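Local structure of heme peroxidase (Bacteroides thetaiotaomicron, 2GVK) at residues A[28-33]-A[109-114]; A[103-108]-A[298-303]; A[189-194]-A[261-266]. The protein probably uses heme to reduce hydrogen peroxide while oxidising dyes and other substrates, as dye-decolorizing peroxidases do. All blocks are in the same frame, centred on the assembly; numbering follows the deposited sequence. Where two conformers were deposited one is given.

Contact 1 of 3, residues A[28-33]-A[109-114]; sequences IVYNLT and LLFHIR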
loop_
_atom_site.group_PDB
_atom_site.type_symbol
_atom_site.label_atom_id
_atom_site.label_comp_id
_atom_site.label_asym_id
_atom_site.label_seq_id
_atom_site.Cartn_x
_atom_site.Cartn_y
_atom_site.Cartn_z
ATOM N N ILE A 28 -15.562 -9.680 22.530
ATOM C CA ILE A 28 -16.271 -10.843 23.061
ATOM C C ILE A 28 -16.240 -10.851 24.590
ATOM O O ILE A 28 -15.187 -10.748 25.192
ATOM C CB ILE A 28 -15.653 -12.157 22.544
ATOM C CG1 ILE A 28 -15.929 -12.318 21.053
ATOM C CG2 ILE A 28 -16.207 -13.309 23.280
ATOM C CD1 ILE A 28 -15.133 -13.418 20.405
ATOM N N VAL A 29 -17.420 -10.966 25.202
ATOM C CA VAL A 29 -17.529 -11.165 26.619
ATOM C C VAL A 29 -18.154 -12.529 26.862
ATOM O O VAL A 29 -19.207 -12.853 26.305
ATOM C CB VAL A 29 -18.370 -10.065 27.297
ATOM C CG1 VAL A 29 -18.569 -10.359 28.773
ATOM C CG2 VAL A 29 -17.698 -8.725 27.113
ATOM N N TYR A 30 -17.451 -13.340 27.641
ATOM C CA TYR A 30 -17.887 -14.673 28.002
ATOM C C TYR A 30 -18.215 -14.737 29.484
ATOM O O TYR A 30 -17.552 -14.091 30.300
ATOM C CB TYR A 30 -16.762 -15.667 27.767
ATOM C CG TYR A 30 -16.469 -16.046 26.333
ATOM C CD1 TYR A 30 -17.412 -16.686 25.570
ATOM C CD2 TYR A 30 -15.163 -16.004 25.844
ATOM C CE1 TYR A 30 -17.103 -17.185 24.296
ATOM C CE2 TYR A 30 -14.853 -16.489 24.579
ATOM C CZ TYR A 30 -15.831 -17.072 23.815
ATOM O OH TYR A 30 -15.523 -17.613 22.589
ATOM N N ASN A 31 -19.159 -15.602 29.845
ATOM C CA ASN A 31 -19.294 -16.058 31.217
ATOM C C ASN A 31 -18.726 -17.465 31.325
ATOM O O ASN A 31 -18.802 -18.240 30.388
ATOM C CB ASN A 31 -20.751 -16.085 31.648
ATOM C CG ASN A 31 -21.215 -14.775 32.258
ATOM O OD1 ASN A 31 -20.421 -13.871 32.516
ATOM N ND2 ASN A 31 -22.533 -14.665 32.480
ATOM N N LEU A 32 -18.154 -17.780 32.477
ATOM C CA LEU A 32 -17.686 -19.123 32.752
ATOM C C LEU A 32 -18.849 -20.048 33.023
ATOM O O LEU A 32 -19.828 -19.646 33.623
ATOM C CB LEU A 32 -16.763 -19.125 33.977
ATOM C CG LEU A 32 -15.514 -18.257 33.889
ATOM C CD1 LEU A 32 -14.788 -18.298 35.207
ATOM C CD2 LEU A 32 -14.619 -18.715 32.758
ATOM N N THR A 33 -18.690 -21.315 32.642
ATOM C CA THR A 33 -19.631 -22.367 33.032
ATOM C C THR A 33 -19.111 -23.109 34.258
ATOM O O THR A 33 -17.950 -22.961 34.639
ATOM C CB THR A 33 -19.809 -23.403 31.925
ATOM O OG1 THR A 33 -18.597 -24.169 31.779
ATOM C CG2 THR A 33 -20.160 -22.745 30.622
ATOM N N LEU A 109 -14.909 -13.067 31.182
ATOM C CA LEU A 109 -13.739 -12.925 30.311
ATOM C C LEU A 109 -14.032 -11.919 29.227
ATOM O O LEU A 109 -15.118 -11.932 28.639
ATOM C CB LEU A 109 -13.370 -14.260 29.642
ATOM C CG LEU A 109 -13.024 -15.455 30.520
ATOM C CD1 LEU A 109 -12.702 -16.651 29.628
ATOM C CD2 LEU A 109 -11.856 -15.151 31.480
ATOM N N LEU A 110 -13.047 -11.066 28.936
ATOM C CA LEU A 110 -13.113 -10.143 27.804
ATOM C C LEU A 110 -11.981 -10.405 26.830
ATOM O O LEU A 110 -10.821 -10.513 27.229
ATOM C CB LEU A 110 -13.020 -8.679 28.280
ATOM C CG LEU A 110 -12.859 -7.607 27.160
ATOM C CD1 LEU A 110 -14.121 -7.429 26.353
ATOM C CD2 LEU A 110 -12.417 -6.285 27.756
ATOM N N PHE A 111 -12.327 -10.502 25.548
ATOM C CA PHE A 111 -11.329 -10.499 24.478
ATOM C C PHE A 111 -11.593 -9.330 23.578
ATOM O O PHE A 111 -12.729 -9.136 23.108
ATOM C CB PHE A 111 -11.364 -11.827 23.672
ATOM C CG PHE A 111 -10.936 -13.018 24.461
ATOM C CD1 PHE A 111 -9.608 -13.252 24.711
ATOM C CD2 PHE A 111 -11.877 -13.893 25.003
ATOM C CE1 PHE A 111 -9.205 -14.352 25.452
ATOM C CE2 PHE A 111 -11.466 -15.011 25.749
ATOM C CZ PHE A 111 -10.146 -15.231 25.968
ATOM N N HIS A 112 -10.553 -8.515 23.372
ATOM C CA HIS A 112 -10.614 -7.353 22.502
ATOM C C HIS A 112 -9.616 -7.598 21.372
ATOM O O HIS A 112 -8.401 -7.558 21.582
ATOM C CB HIS A 112 -10.289 -6.095 23.313
ATOM C CG HIS A 112 -10.188 -4.837 22.498
ATOM N ND1 HIS A 112 -9.404 -3.759 22.890
ATOM C CD2 HIS A 112 -10.806 -4.458 21.360
ATOM C CE1 HIS A 112 -9.538 -2.785 22.011
ATOM N NE2 HIS A 112 -10.364 -3.187 21.058
ATOM N N ILE A 113 -10.157 -7.901 20.177
ATOM C CA ILE A 113 -9.375 -8.370 19.050
ATOM C C ILE A 113 -9.429 -7.324 17.938
ATOM O O ILE A 113 -10.504 -6.920 17.526
ATOM C CB ILE A 113 -9.937 -9.717 18.489
ATOM C CG1 ILE A 113 -10.366 -10.647 19.617
ATOM C CG2 ILE A 113 -8.907 -10.381 17.600
ATOM C CD1 ILE A 113 -10.956 -11.984 19.150
ATOM N N ARG A 114 -8.250 -6.914 17.463
ATOM C CA ARG A 114 -8.082 -5.825 16.467
ATOM C C ARG A 114 -7.132 -6.278 15.349
ATOM O O ARG A 114 -6.109 -6.861 15.635
ATOM C CB ARG A 114 -7.449 -4.587 17.148
ATOM C CG ARG A 114 -8.307 -3.901 18.155
ATOM C CD ARG A 114 -7.563 -2.761 18.853
ATOM N NE ARG A 114 -6.790 -3.251 20.004
ATOM C CZ ARG A 114 -6.297 -2.463 20.969
ATOM N NH1 ARG A 114 -6.506 -1.155 20.936
ATOM N NH2 ARG A 114 -5.626 -3.001 21.989
#
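Ile28 and Phe111 form an antiparallel hydrogen-bonded pair: Ile28 N donates to Phe111 O and Phe111 N returns the bond to Ile28 O, each 2.9 Å long and nearly straight. Val29, the next residue, turns its side chain to the other face of the sheet, where CG2 rests 3.9 Å from Leu110 CD1. Leu110 swings that methyl toward strand 24-32, its second torsion at 71°, and CD1 also comes 3.7 Å from Ile28 O. Between the bonded pairs, Val29 CA makes a CH···O contact of 3.2 Å with Leu109 O. Tyr30 begins a second reciprocal pair, bonded through N and O to Leu109. Its CG lies beside the backbone N (chi1 -75°), which carries the ring back over Ile28, whose CG2 sits 3.6 Å above the ring plane. The same ring meets Phe111 edge against edge, Tyr30 CD2 lying 3.8 Å from Phe111 CE2, with the two ring planes turned nearly perpendicular. Leu32 reaches with CD2 to Leu109 CD1 (4.2 Å). These are the two central strands of the ferredoxin-like N-terminal half. Strand 136-145 flanks 24-32, strand 66-72 flanks 109-115, Leu132 just after helix 118-131 covers the Tyr30 and Phe111 rings, Ser255 of the second subunit packs on Ile28 and Tyr30, and Leu32 lies against helix 73-79.

Contact 2 of 3, residues A[103-108]-A[298-303]; sequences VSTPGD and AITGTL. With EDO (1,2-ethanediol), chain G; EDO (1,2-ethanediol), chain I.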
loop_
_atom_site.group_PDB
_atom_site.type_symbol
_atom_site.label_atom_id
_atom_site.label_comp_id
_atom_site.label_asym_id
_atom_site.label_seq_id
_atom_site.Cartn_x
_atom_site.Cartn_y
_atom_site.Cartn_z
ATOM N N VAL A 103 -25.347 1.179 33.827
ATOM C CA VAL A 103 -25.669 -0.146 34.322
ATOM C C VAL A 103 -24.413 -1.008 34.528
ATOM O O VAL A 103 -23.373 -0.765 33.933
ATOM C CB VAL A 103 -26.642 -0.894 33.354
ATOM C CG1 VAL A 103 -28.004 -0.155 33.265
ATOM C CG2 VAL A 103 -26.010 -1.070 31.959
ATOM N N SER A 104 -24.536 -1.987 35.422
ATOM C CA SER A 104 -23.499 -2.950 35.663
ATOM C C SER A 104 -24.032 -4.319 35.259
ATOM O O SER A 104 -25.043 -4.788 35.810
ATOM C CB SER A 104 -23.118 -2.952 37.129
ATOM O OG SER A 104 -22.130 -3.941 37.403
ATOM N N THR A 105 -23.379 -4.947 34.291
ATOM C CA THR A 105 -23.882 -6.165 33.691
ATOM C C THR A 105 -22.783 -7.254 33.699
ATOM O O THR A 105 -21.617 -6.960 33.909
ATOM C CB THR A 105 -24.377 -5.891 32.259
ATOM O OG1 THR A 105 -23.290 -5.378 31.462
ATOM C CG2 THR A 105 -25.505 -4.859 32.274
ATOM N N PRO A 106 -23.171 -8.515 33.512
ATOM C CA PRO A 106 -22.231 -9.631 33.691
ATOM C C PRO A 106 -21.106 -9.735 32.670
ATOM O O PRO A 106 -21.201 -9.216 31.554
ATOM C CB PRO A 106 -23.152 -10.878 33.600
ATOM C CG PRO A 106 -24.525 -10.352 33.868
ATOM C CD PRO A 106 -24.533 -8.998 33.248
ATOM N N GLY A 107 -20.057 -10.454 33.057
ATOM C CA GLY A 107 -18.971 -10.771 32.150
ATOM C C GLY A 107 -17.789 -11.273 32.932
ATOM O O GLY A 107 -17.362 -10.632 33.880
ATOM N N ASP A 108 -17.274 -12.444 32.549
ATOM C CA ASP A 108 -16.156 -13.071 33.270
ATOM C C ASP A 108 -14.842 -12.932 32.517
ATOM O O ASP A 108 -13.795 -12.768 33.129
ATOM C CB ASP A 108 -16.439 -14.543 33.512
ATOM C CG ASP A 108 -17.578 -14.781 34.523
ATOM O OD1 ASP A 108 -17.797 -13.925 35.421
ATOM O OD2 ASP A 108 -18.221 -15.863 34.451
ATOM N N ALA A 298 -26.632 3.575 27.618
ATOM C CA ALA A 298 -25.758 2.478 28.033
ATOM C C ALA A 298 -26.602 1.240 28.333
ATOM O O ALA A 298 -27.523 1.301 29.139
ATOM C CB ALA A 298 -24.954 2.875 29.262
ATOM N N ILE A 299 -26.278 0.117 27.679
ATOM C CA ILE A 299 -26.998 -1.122 27.896
ATOM C C ILE A 299 -26.118 -2.254 28.499
ATOM O O ILE A 299 -26.639 -3.315 28.873
ATOM C CB ILE A 299 -27.701 -1.617 26.603
ATOM C CG1 ILE A 299 -26.685 -1.982 25.523
ATOM C CG2 ILE A 299 -28.679 -0.554 26.098
ATOM C CD1 ILE A 299 -27.310 -2.720 24.344
ATOM N N THR A 300 -24.806 -2.031 28.569
ATOM C CA THR A 300 -23.889 -2.918 29.321
ATOM C C THR A 300 -22.868 -2.082 30.057
ATOM O O THR A 300 -22.703 -0.872 29.776
ATOM C CB THR A 300 -23.105 -3.919 28.404
ATOM O OG1 THR A 300 -22.262 -3.199 27.523
ATOM C CG2 THR A 300 -24.039 -4.804 27.604
ATOM N N GLY A 301 -22.215 -2.693 31.022
ATOM C CA GLY A 301 -21.155 -2.047 31.780
ATOM C C GLY A 301 -20.439 -3.051 32.628
ATOM O O GLY A 301 -21.029 -3.650 33.507
ATOM N N THR A 302 -19.166 -3.289 32.324
ATOM C CA THR A 302 -18.397 -4.316 33.025
ATOM C C THR A 302 -16.923 -3.936 33.139
ATOM O O THR A 302 -16.308 -3.436 32.174
ATOM C CB THR A 302 -18.498 -5.689 32.300
ATOM O OG1 THR A 302 -19.856 -5.928 31.901
ATOM C CG2 THR A 302 -18.039 -6.796 33.200
ATOM N N LEU A 303 -16.357 -4.204 34.322
ATOM C CA LEU A 303 -14.928 -4.012 34.577
ATOM C C LEU A 303 -14.160 -5.334 34.457
ATOM O O LEU A 303 -14.582 -6.367 34.990
ATOM C CB LEU A 303 -14.703 -3.420 35.988
ATOM C CG LEU A 303 -13.255 -3.287 36.460
ATOM C CD1 LEU A 303 -12.493 -2.314 35.615
ATOM C CD2 LEU A 303 -13.208 -2.860 37.935
HETATM C C1 EDO G . -20.363 -7.005 29.081
HETATM O O1 EDO G . -20.366 -5.618 29.318
HETATM C C2 EDO G . -21.801 -7.510 28.794
HETATM O O2 EDO G . -22.586 -7.597 30.021
HETATM C C1 EDO I . -18.822 -10.010 38.251
HETATM O O1 EDO I . -17.679 -9.638 39.025
HETATM C C2 EDO I . -18.923 -9.176 36.946
HETATM O O2 EDO I . -17.738 -9.352 36.139
HETATM O O HOH W 1 -23.048 1.032 31.712
#
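Thr105 OG1 is gripped twice: it accepts Gly301 N at 2.9 Å and donates to O2 of a 1,2-ethanediol at 2.7 Å. Here the loop before strand 109-115 of the N-terminal ferredoxin-like half runs beside the interrupted last strand, 296-306, of the C-terminal half, so the contact sits where the two halves of the fold meet. With chi1 at 59°, OG1 sits between its own N and carbonyl carbon and faces Gly301 N; Thr105 N donates to Gly301 O in a nearly straight bond of 2.8 Å; backbone and side chain of one residue thus hold both polar atoms of Gly301. Thr302 OG1 donates to Thr105 O at 2.9 Å from well above the carbonyl plane, and accepts the other hydroxyl of the diol. That diol, probably from the crystallisation liquor, also donates through O2 to Pro106 O. A valine in place of Thr105 would probably leave Gly301 N without its acceptor and the diol without one of its mates. Thr300 turns its hydroxyl away to Lys192 N. At the far end Val103 CG2 covers the Ile299-Thr300 peptide, and a water donates to Val103 O (2.9 Å) and to Thr300 O (2.7 Å).

Contact 3 of 3, residues A[189-194]-A[261-266]; sequences FVQKYI and TYFIGY
Phe263 stands among three side chains of the opposing strand, Phe189, Gln191 and Tyr193, on one face of the sheet. Its side chain crosses that of Phe189 at about a right angle, bringing Phe263 CE2 to the edge of the Phe189 ring, 4.1 Å from CD2. Tyr193 instead lies alongside Phe263 and points the same way, and its own edge receives Phe263 CB at 4.0 Å from CE2. Between them Gln191 sets its amide plane 81° from the Phe263 ring, with OE1 3.8 Å from Phe263 CD2. The hydroxyl of Tyr193 donates to Gln191 OE1 at 2.8 Å, from above the carbonyl plane rather than along a lone pair. Gly265 makes room for the end of the Phe263 ring: a CB there would fall 2.8 Å from Phe263 CZ. On the other face Tyr262 has CG anti to its backbone N (chi1 -158°), and the ring reaches across to the neighbouring strand. Lys192 lays CG 3.4 Å from Tyr262 CD2, then bends at its third torsion and leads NZ away to a salt bridge with Asp140. On the same side of the ring, farther along it, Val190 CB approaches CE1 (3.7 Å), while Val190 CG1 runs beside Ile264 CG1. Phe27 stacks on Tyr262 as well. Three reciprocal pairs of backbone bonds, Phe189 with Gly265, Gln191 with Phe263 and Tyr193 with Thr261, keep the register. Helix 270-281 packs on the Phe189, Gln191 and Tyr193 side. Such antiparallel pairing of the first and third strands, with helices on one face, is the centre of a ferredoxin-like half, here the C-terminal one of the peroxidase.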
loop_
_atom_site.group_PDB
_atom_site.type_symbol
_atom_site.label_atom_id
_atom_site.label_comp_id
_atom_site.label_asym_id
_atom_site.label_seq_id
_atom_site.Cartn_x
_atom_site.Cartn_y
_atom_site.Cartn_z
ATOM N N PHE A 189 -12.666 -1.046 31.087
ATOM C CA PHE A 189 -14.082 -0.944 31.279
ATOM C C PHE A 189 -14.759 -0.865 29.923
ATOM O O PHE A 189 -14.302 -0.154 29.050
ATOM C CB PHE A 189 -14.413 0.299 32.133
ATOM C CG PHE A 189 -15.836 0.368 32.574
ATOM C CD1 PHE A 189 -16.308 -0.479 33.538
ATOM C CD2 PHE A 189 -16.704 1.323 32.034
ATOM C CE1 PHE A 189 -17.615 -0.423 33.931
ATOM C CE2 PHE A 189 -18.016 1.390 32.452
ATOM C CZ PHE A 189 -18.465 0.535 33.387
ATOM N N VAL A 190 -15.809 -1.663 29.732
ATOM C CA VAL A 190 -16.547 -1.654 28.495
ATOM C C VAL A 190 -18.024 -1.280 28.721
ATOM O O VAL A 190 -18.631 -1.628 29.754
ATOM C CB VAL A 190 -16.474 -3.034 27.763
ATOM C CG1 VAL A 190 -15.035 -3.351 27.349
ATOM C CG2 VAL A 190 -17.066 -4.130 28.623
ATOM N N GLN A 191 -18.575 -0.516 27.760
ATOM C CA GLN A 191 -20.006 -0.216 27.704
ATOM C C GLN A 191 -20.466 -0.217 26.286
ATOM O O GLN A 191 -19.872 0.466 25.446
ATOM C CB GLN A 191 -20.314 1.176 28.257
ATOM C CG GLN A 191 -20.032 1.398 29.654
ATOM C CD GLN A 191 -20.267 2.845 30.039
ATOM O OE1 GLN A 191 -19.553 3.741 29.576
ATOM N NE2 GLN A 191 -21.283 3.088 30.887
ATOM N N LYS A 192 -21.581 -0.884 26.027
ATOM C CA LYS A 192 -22.288 -0.734 24.744
ATOM C C LYS A 192 -23.313 0.384 24.857
ATOM O O LYS A 192 -24.165 0.368 25.767
ATOM C CB LYS A 192 -23.012 -2.009 24.355
ATOM C CG LYS A 192 -22.149 -3.049 23.827
ATOM C CD LYS A 192 -22.930 -4.376 23.632
ATOM C CE LYS A 192 -23.852 -4.314 22.463
ATOM N NZ LYS A 192 -24.601 -5.629 22.291
ATOM N N TYR A 193 -23.216 1.359 23.952
ATOM C CA TYR A 193 -24.182 2.436 23.851
ATOM C C TYR A 193 -25.012 2.293 22.583
ATOM O O TYR A 193 -24.469 2.029 21.513
ATOM C CB TYR A 193 -23.485 3.782 23.808
ATOM C CG TYR A 193 -22.937 4.255 25.125
ATOM C CD1 TYR A 193 -23.727 5.002 26.002
ATOM C CD2 TYR A 193 -21.622 3.989 25.489
ATOM C CE1 TYR A 193 -23.201 5.493 27.205
ATOM C CE2 TYR A 193 -21.099 4.450 26.695
ATOM C CZ TYR A 193 -21.899 5.203 27.551
ATOM O OH TYR A 193 -21.380 5.662 28.771
ATOM N N ILE A 194 -26.318 2.442 22.720
ATOM C CA ILE A 194 -27.230 2.494 21.560
ATOM C C ILE A 194 -27.656 3.934 21.348
ATOM O O ILE A 194 -28.083 4.603 22.287
ATOM C CB ILE A 194 -28.460 1.610 21.783
ATOM C CG1 ILE A 194 -28.023 0.152 22.073
ATOM C CG2 ILE A 194 -29.405 1.667 20.577
ATOM C CD1 ILE A 194 -27.224 -0.491 20.962
ATOM N N THR A 261 -22.174 2.599 19.756
ATOM C CA THR A 261 -20.783 2.824 20.067
ATOM C C THR A 261 -20.386 1.816 21.135
ATOM O O THR A 261 -21.071 1.674 22.159
ATOM C CB THR A 261 -20.562 4.245 20.630
ATOM O OG1 THR A 261 -20.740 5.206 19.599
ATOM C CG2 THR A 261 -19.175 4.386 21.205
ATOM N N TYR A 262 -19.306 1.087 20.890
ATOM C CA TYR A 262 -18.756 0.208 21.888
ATOM C C TYR A 262 -17.604 0.933 22.564
ATOM O O TYR A 262 -16.547 1.138 21.967
ATOM C CB TYR A 262 -18.283 -1.122 21.251
ATOM C CG TYR A 262 -18.180 -2.279 22.238
ATOM C CD1 TYR A 262 -17.146 -2.326 23.169
ATOM C CD2 TYR A 262 -19.133 -3.303 22.263
ATOM C CE1 TYR A 262 -17.063 -3.330 24.086
ATOM C CE2 TYR A 262 -19.046 -4.332 23.189
ATOM C CZ TYR A 262 -18.006 -4.319 24.114
ATOM O OH TYR A 262 -17.879 -5.340 25.045
ATOM N N PHE A 263 -17.864 1.420 23.772
ATOM C CA PHE A 263 -16.857 2.089 24.559
ATOM C C PHE A 263 -15.949 1.092 25.210
ATOM O O PHE A 263 -16.413 0.114 25.830
ATOM C CB PHE A 263 -17.509 2.948 25.649
ATOM C CG PHE A 263 -16.530 3.495 26.636
ATOM C CD1 PHE A 263 -15.797 4.609 26.339
ATOM C CD2 PHE A 263 -16.275 2.840 27.816
ATOM C CE1 PHE A 263 -14.815 5.106 27.254
ATOM C CE2 PHE A 263 -15.298 3.338 28.723
ATOM C CZ PHE A 263 -14.603 4.474 28.426
ATOM N N ILE A 264 -14.642 1.324 25.096
ATOM C CA ILE A 264 -13.676 0.553 25.834
ATOM C C ILE A 264 -12.562 1.505 26.301
ATOM O O ILE A 264 -12.021 2.277 25.518
ATOM C CB ILE A 264 -13.120 -0.630 24.987
ATOM C CG1 ILE A 264 -12.140 -1.451 25.793
ATOM C CG2 ILE A 264 -12.480 -0.119 23.685
ATOM C CD1 ILE A 264 -11.900 -2.803 25.238
ATOM N N GLY A 265 -12.289 1.484 27.600
ATOM C CA GLY A 265 -11.333 2.389 28.211
ATOM C C GLY A 265 -10.367 1.644 29.097
ATOM O O GLY A 265 -10.785 0.931 30.027
ATOM N N TYR A 266 -9.086 1.742 28.762
ATOM C CA TYR A 266 -8.006 1.147 29.540
ATOM C C TYR A 266 -7.396 2.188 30.482
ATOM O O TYR A 266 -7.067 3.338 30.061
ATOM C CB TYR A 266 -6.912 0.626 28.615
ATOM C CG TYR A 266 -7.302 -0.548 27.752
ATOM C CD1 TYR A 266 -7.129 -1.844 28.205
ATOM C CD2 TYR A 266 -7.793 -0.365 26.472
ATOM C CE1 TYR A 266 -7.458 -2.937 27.425
ATOM C CE2 TYR A 266 -8.139 -1.471 25.662
ATOM C CZ TYR A 266 -7.942 -2.751 26.139
ATOM O OH TYR A 266 -8.245 -3.861 25.356
#

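How the contacts relate
From the N terminus, contact 1 closes a loop of 75 residues that holds helix 38-59 and strand 66-72, joining the first and third strands of the N-terminal half. Segment 103-108 lies inside that loop yet meets 298-303 near the end of the chain, so contact 2 crosses contact 1 and ties the two halves together. Contact 3 is nested within the long span that contact 2 closes and repeats, in the C-terminal half, the strand pairing of contact 1. All three reach one antiparallel sheet. Direct bonds link them: Asp108 OD2 with Leu32 N, Thr300 OG1 with Lys192 N, and His112 ND1 with Tyr266 OH.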